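Local coordinates for inositol-1-monophosphatase (Nostoc sp., PDB 5ZHH), which probably hydrolyses inositol monophosphates to free inositol and inorganic phosphate, as a metal-dependent phosphatase, at residues A[64-69]-A[78-83]; A[84-89]-A[104-109]. All blocks are in the same frame, centred on the assembly; numbering follows the deposited sequence.

Contact 1 (A[64-69]-A[78-83]); sequences QHSILA and QDNEYL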
loop_
_atom_site.group_PDB
_atom_site.type_symbol
_atom_site.label_atom_id
_atom_site.label_comp_id
_atom_site.label_asym_id
_atom_site.label_seq_id
_atom_site.Cartn_x
_atom_site.Cartn_y
_atom_site.Cartn_z
ATOM N N GLN A 64 -32.584 5.069 -16.509
ATOM C CA GLN A 64 -33.306 6.270 -16.915
ATOM C C GLN A 64 -32.478 7.545 -16.795
ATOM O O GLN A 64 -32.958 8.614 -17.187
ATOM C CB GLN A 64 -34.607 6.411 -16.114
ATOM C CG GLN A 64 -35.793 5.629 -16.693
ATOM C CD GLN A 64 -35.495 4.157 -16.896
ATOM O OE1 GLN A 64 -35.264 3.424 -15.936
ATOM N NE2 GLN A 64 -35.497 3.718 -18.150
ATOM N N HIS A 65 -31.265 7.470 -16.256
ATOM C CA HIS A 65 -30.439 8.661 -16.137
ATOM C C HIS A 65 -29.742 8.963 -17.463
ATOM O O HIS A 65 -29.545 8.084 -18.304
ATOM C CB HIS A 65 -29.389 8.486 -15.037
ATOM C CG HIS A 65 -29.960 8.384 -13.656
ATOM N ND1 HIS A 65 -29.180 8.466 -12.523
ATOM C CD2 HIS A 65 -31.232 8.208 -13.224
ATOM C CE1 HIS A 65 -29.946 8.349 -11.453
ATOM N NE2 HIS A 65 -31.196 8.189 -11.851
ATOM N N SER A 66 -29.342 10.221 -17.632
ATOM C CA SER A 66 -28.598 10.645 -18.810
ATOM C C SER A 66 -27.117 10.773 -18.468
ATOM O O SER A 66 -26.739 10.962 -17.309
ATOM C CB SER A 66 -29.125 11.982 -19.345
ATOM O OG SER A 66 -30.389 11.827 -19.972
ATOM N N ILE A 67 -26.279 10.652 -19.499
ATOM C CA ILE A 67 -24.826 10.666 -19.355
ATOM C C ILE A 67 -24.224 11.789 -20.189
ATOM O O ILE A 67 -24.638 12.013 -21.332
ATOM C CB ILE A 67 -24.207 9.320 -19.782
ATOM C CG1 ILE A 67 -24.861 8.152 -19.039
ATOM C CG2 ILE A 67 -22.697 9.339 -19.547
ATOM C CD1 ILE A 67 -24.721 8.226 -17.550
ATOM N N LEU A 68 -23.273 12.517 -19.600
ATOM C CA LEU A 68 -22.420 13.463 -20.314
ATOM C C LEU A 68 -20.967 13.002 -20.229
ATOM O O LEU A 68 -20.439 12.810 -19.126
ATOM C CB LEU A 68 -22.562 14.882 -19.762
ATOM C CG LEU A 68 -21.740 15.926 -20.530
ATOM C CD1 LEU A 68 -22.235 16.080 -21.963
ATOM C CD2 LEU A 68 -21.786 17.259 -19.799
ATOM N N ALA A 69 -20.312 12.851 -21.381
ATOM C CA ALA A 69 -18.899 12.494 -21.413
ATOM C C ALA A 69 -18.280 13.009 -22.703
ATOM O O ALA A 69 -18.972 13.232 -23.699
ATOM C CB ALA A 69 -18.687 10.981 -21.285
ATOM N N GLN A 78 -30.320 15.817 -22.454
ATOM C CA GLN A 78 -29.385 16.484 -21.563
ATOM C C GLN A 78 -30.064 17.419 -20.571
ATOM O O GLN A 78 -29.384 17.945 -19.685
ATOM C CB GLN A 78 -28.341 17.242 -22.384
ATOM C CG GLN A 78 -27.472 16.325 -23.238
ATOM C CD GLN A 78 -26.614 15.388 -22.405
ATOM O OE1 GLN A 78 -25.669 15.820 -21.748
ATOM N NE2 GLN A 78 -26.941 14.100 -22.429
ATOM N N ASP A 79 -31.376 17.630 -20.689
ATOM C CA ASP A 79 -32.144 18.351 -19.685
ATOM C C ASP A 79 -32.783 17.417 -18.662
ATOM O O ASP A 79 -33.605 17.867 -17.857
ATOM C CB ASP A 79 -33.223 19.215 -20.352
ATOM C CG ASP A 79 -34.055 18.442 -21.362
ATOM O OD1 ASP A 79 -33.941 17.197 -21.411
ATOM O OD2 ASP A 79 -34.834 19.086 -22.107
ATOM N N ASN A 80 -32.426 16.131 -18.695
ATOM C CA ASN A 80 -32.902 15.155 -17.723
ATOM C C ASN A 80 -32.625 15.637 -16.306
ATOM O O ASN A 80 -31.642 16.335 -16.043
ATOM C CB ASN A 80 -32.207 13.810 -17.971
ATOM C CG ASN A 80 -32.812 12.652 -17.173
ATOM O OD1 ASN A 80 -33.156 12.780 -15.995
ATOM N ND2 ASN A 80 -32.916 11.500 -17.822
ATOM N N GLU A 81 -33.512 15.258 -15.385
ATOM C CA GLU A 81 -33.276 15.559 -13.980
ATOM C C GLU A 81 -31.932 15.005 -13.520
ATOM O O GLU A 81 -31.223 15.648 -12.740
ATOM C CB GLU A 81 -34.413 14.996 -13.127
ATOM C CG GLU A 81 -34.225 15.197 -11.638
ATOM C CD GLU A 81 -35.347 14.589 -10.821
ATOM O OE1 GLU A 81 -36.082 13.731 -11.354
ATOM O OE2 GLU A 81 -35.502 14.986 -9.648
ATOM N N TYR A 82 -31.558 13.823 -14.005
ATOM C CA TYR A 82 -30.315 13.169 -13.615
ATOM C C TYR A 82 -29.361 13.135 -14.800
ATOM O O TYR A 82 -29.680 12.555 -15.844
ATOM C CB TYR A 82 -30.583 11.753 -13.104
ATOM C CG TYR A 82 -31.465 11.721 -11.882
ATOM C CD1 TYR A 82 -31.002 12.181 -10.658
ATOM C CD2 TYR A 82 -32.762 11.226 -11.951
ATOM C CE1 TYR A 82 -31.801 12.156 -9.535
ATOM C CE2 TYR A 82 -33.574 11.197 -10.831
ATOM C CZ TYR A 82 -33.087 11.662 -9.626
ATOM O OH TYR A 82 -33.886 11.635 -8.507
ATOM N N LEU A 83 -28.192 13.745 -14.631
ATOM C CA LEU A 83 -27.179 13.805 -15.677
ATOM C C LEU A 83 -25.830 13.514 -15.047
ATOM O O LEU A 83 -25.364 14.283 -14.199
ATOM C CB LEU A 83 -27.165 15.175 -16.374
ATOM C CG LEU A 83 -26.130 15.328 -17.494
ATOM C CD1 LEU A 83 -26.424 14.339 -18.610
ATOM C CD2 LEU A 83 -26.104 16.759 -18.039
#
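The imidazole of His65 lies almost flat against Tyr82, an offset stack with planes at 18° and ring centroids 4.3 Å apart. The displacement puts the imidazole over the root of the tyrosine: Tyr82 CB stands 3.5 Å from the His65 ring centroid, a CH-pi contact over the face, while NE2 of His65 reaches the phenol ring at CD2, 3.4 Å away. A flat, polar-edged ring suits this place, because its ND1 is hydrogen-bonded to Trp84 NE1 and Phe62 stacks on it as well. Directly after the stack, Ser66 N donates to Tyr82 O at 3.0 Å, which sets the parallel pairing of Ser66 with Leu83.

Asn80 works through both ends of its amide. With CG anti to the backbone N (chi1 -170°), the group reaches across to segment 64-69, where ND2 meets Gln64 O at 3.0 Å, within the carbonyl plane, and makes a weak second bond to Ser66 OG. OD1 turns back to Tyr82 N at 2.8 Å, closing an Asx turn that leads the chain into its strand. A hydroxyl suits position 66 because it can accept from ND2 and still bond Asn77 O.

Farther along, a bend about CB-CG of Gln78 (chi2 -65°) brings NE2 to Ile67 O at 3.3 Å, arriving above the carbonyl plane; NE2 is shared with Gly76 O. Gln78 OE1 passes beside Leu68 CD1, the two side chains crossing at about a right angle. Leu83 CD1 supplies the apolar filling, lying against Ser66 CB at 3.7 Å and near Leu68 CB.

With a single backbone hydrogen bond between the segments, the amides of Gln78 and Asn80 and the His65-Tyr82 stack do much of the joining, tying residues 78-82 to strand 66-69 and the residues just before it.

Contact 2 (A[84-89]-A[104-109]); sequences WAIDPL and VSIGLL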
loop_
_atom_site.group_PDB
_atom_site.type_symbol
_atom_site.label_atom_id
_atom_site.label_comp_id
_atom_site.label_asym_id
_atom_site.label_seq_id
_atom_site.Cartn_x
_atom_site.Cartn_y
_atom_site.Cartn_z
ATOM N N TRP A 84 -25.200 12.419 -15.468
ATOM C CA TRP A 84 -23.887 12.035 -14.965
ATOM C C TRP A 84 -22.814 12.670 -15.838
ATOM O O TRP A 84 -22.868 12.573 -17.069
ATOM C CB TRP A 84 -23.719 10.515 -14.955
ATOM C CG TRP A 84 -24.567 9.809 -13.947
ATOM C CD1 TRP A 84 -25.833 9.340 -14.133
ATOM C CD2 TRP A 84 -24.206 9.468 -12.600
ATOM N NE1 TRP A 84 -26.290 8.741 -12.986
ATOM C CE2 TRP A 84 -25.313 8.811 -12.028
ATOM C CE3 TRP A 84 -23.065 9.673 -11.818
ATOM C CZ2 TRP A 84 -25.311 8.345 -10.712
ATOM C CZ3 TRP A 84 -23.062 9.207 -10.506
ATOM C CH2 TRP A 84 -24.180 8.552 -9.968
ATOM N N ALA A 85 -21.862 13.343 -15.204
ATOM C CA ALA A 85 -20.732 13.967 -15.886
ATOM C C ALA A 85 -19.504 13.113 -15.591
ATOM O O ALA A 85 -19.005 13.108 -14.457
ATOM C CB ALA A 85 -20.541 15.412 -15.430
ATOM N N ILE A 86 -19.036 12.387 -16.607
ATOM C CA ILE A 86 -18.049 11.317 -16.458
ATOM C C ILE A 86 -16.751 11.727 -17.143
ATOM O O ILE A 86 -16.756 12.047 -18.337
ATOM C CB ILE A 86 -18.556 10.005 -17.080
ATOM C CG1 ILE A 86 -19.820 9.513 -16.387
ATOM C CG2 ILE A 86 -17.471 8.949 -17.033
ATOM C CD1 ILE A 86 -19.767 9.622 -14.918
ATOM N N ASP A 87 -15.637 11.677 -16.411
ATOM C CA ASP A 87 -14.327 11.657 -17.057
ATOM C C ASP A 87 -13.665 10.318 -16.768
ATOM O O ASP A 87 -13.233 10.078 -15.627
ATOM C CB ASP A 87 -13.422 12.802 -16.599
ATOM C CG ASP A 87 -12.227 13.009 -17.536
ATOM O OD1 ASP A 87 -11.868 12.067 -18.277
ATOM O OD2 ASP A 87 -11.642 14.109 -17.541
ATOM N N PRO A 88 -13.562 9.418 -17.752
ATOM C CA PRO A 88 -12.953 8.108 -17.483
ATOM C C PRO A 88 -11.459 8.182 -17.233
ATOM O O PRO A 88 -10.883 7.209 -16.734
ATOM C CB PRO A 88 -13.259 7.310 -18.756
ATOM C CG PRO A 88 -13.389 8.363 -19.827
ATOM C CD PRO A 88 -14.017 9.555 -19.147
ATOM N N LEU A 89 -10.812 9.296 -17.587
ATOM C CA LEU A 89 -9.373 9.447 -17.373
ATOM C C LEU A 89 -9.065 10.947 -17.446
ATOM O O LEU A 89 -8.775 11.476 -18.519
ATOM C CB LEU A 89 -8.571 8.650 -18.384
ATOM C CG LEU A 89 -7.042 8.721 -18.394
ATOM C CD1 LEU A 89 -6.477 8.709 -16.996
ATOM C CD2 LEU A 89 -6.479 7.552 -19.206
ATOM N N VAL A 104 -10.152 8.888 -12.244
ATOM C CA VAL A 104 -11.500 8.777 -12.784
ATOM C C VAL A 104 -12.364 9.750 -12.000
ATOM O O VAL A 104 -12.263 9.816 -10.767
ATOM C CB VAL A 104 -12.032 7.337 -12.658
ATOM C CG1 VAL A 104 -13.404 7.195 -13.320
ATOM C CG2 VAL A 104 -11.042 6.352 -13.257
ATOM N N SER A 105 -13.189 10.530 -12.700
ATOM C CA SER A 105 -14.084 11.492 -12.062
ATOM C C SER A 105 -15.511 11.160 -12.472
ATOM O O SER A 105 -15.813 11.102 -13.668
ATOM C CB SER A 105 -13.727 12.932 -12.458
ATOM O OG SER A 105 -14.576 13.875 -11.821
ATOM N N ILE A 106 -16.383 10.947 -11.484
ATOM C CA ILE A 106 -17.778 10.577 -11.717
ATOM C C ILE A 106 -18.653 11.507 -10.890
ATOM O O ILE A 106 -18.699 11.389 -9.659
ATOM C CB ILE A 106 -18.050 9.113 -11.350
ATOM C CG1 ILE A 106 -17.164 8.186 -12.187
ATOM C CG2 ILE A 106 -19.521 8.782 -11.542
ATOM C CD1 ILE A 106 -17.315 6.721 -11.842
ATOM N N GLY A 107 -19.353 12.422 -11.550
ATOM C CA GLY A 107 -20.210 13.371 -10.870
ATOM C C GLY A 107 -21.635 13.264 -11.369
ATOM O O GLY A 107 -21.881 12.911 -12.525
ATOM N N LEU A 108 -22.580 13.561 -10.485
ATOM C CA LEU A 108 -23.992 13.542 -10.836
ATOM C C LEU A 108 -24.551 14.943 -10.661
ATOM O O LEU A 108 -24.445 15.525 -9.575
ATOM C CB LEU A 108 -24.775 12.537 -9.986
ATOM C CG LEU A 108 -26.296 12.614 -10.185
ATOM C CD1 LEU A 108 -26.664 12.280 -11.628
ATOM C CD2 LEU A 108 -27.034 11.682 -9.219
ATOM N N LEU A 109 -25.143 15.470 -11.733
ATOM C CA LEU A 109 -25.901 16.713 -11.708
ATOM C C LEU A 109 -27.378 16.385 -11.528
ATOM O O LEU A 109 -27.938 15.579 -12.283
ATOM C CB LEU A 109 -25.703 17.512 -13.002
ATOM C CG LEU A 109 -24.302 17.991 -13.385
ATOM C CD1 LEU A 109 -24.225 18.246 -14.884
ATOM C CD2 LEU A 109 -23.935 19.261 -12.616
HETATM O O HOH W 1 -17.080 14.633 -12.963
#
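Leu108 presses its CD1 methyl onto one face of the Trp84 indole, 3.7 Å from the centroid of the five-membered ring and almost on its normal. Trp84 lays this broad surface across the neighbouring strand because CG sits beside the backbone N (chi1 -69°) and the ring plane stands at right angles to the CA-CB-CG plane (chi2 89°). Leu108 CB fits beneath the six-membered part, near CZ3, and Ile106 CG2 fills the next hollow, 3.7 Å from CE3. Were an alanine here, Leu108 CD1 would probably lose the surface it rests on and His65 ND1 its partner at NE1.

Ile86 and Ile106 run alongside each other from the same face of the sheet, and the bump of Ile86 CD1 is pushed against Ile106 CG2 at 3.5 Å, tighter than usual for two carbons. Branched residues suit this face, which is covered by helices 3-25 and 44-61.

Strands 84-87 and 104-109 run antiparallel, part of the layered alpha-beta-alpha-beta-alpha fold of the inositol monophosphatase family. Ala85 and Gly107 form a hydrogen-bonded pair (Ala85 N to Gly107 O, 2.7 Å), as do Asp87 and Ser105 (Asp87 N to Ser105 O, 2.8 Å). Ala85, Ser105 and Gly107 keep their face low, and helix 213-225 packs on it, with Ala85 against Val217 and Ser105 against Ala218. A water fits in here, donating to Ala85 O and accepting from Ser105 OG.

At Asp87 the strand runs into the Asp-Pro-Leu-Asp motif of the family. Asp87 OD1 receives Leu89 N at 3.0 Å in an Asx turn, helping the chain round its corner, and Val104 CG2 tucks against Pro88 O at 3.6 Å. Asp87 OD2 lies close to carboxylate oxygens of Asp90 and Asp215, a cluster consistent with the metal site of relatives.

Overall arrangement
Both segments of contact 1 precede those of contact 2 in the chain, and the centres of the two contacts lie about 12 Å apart. Strand 82-90 serves both: it sits between strands 66-69 and 103-110 in one mixed sheet, running parallel to the first and antiparallel to the second. Probable backbone hydrogen bonds continue the pairing from one contact into the other, Leu68 N to Trp84 O at 2.6 Å and Leu83 O to Leu109 N at 2.7 Å. Helices 44-61 and 213-225 touch both contacts. Contact 1 lies farther out, about 19 Å from the chain centre against about 9 Å. The shared strand passes from partly exposed Tyr82 and Leu83 to buried Asp87, beside acidic residues that probably form the metal site.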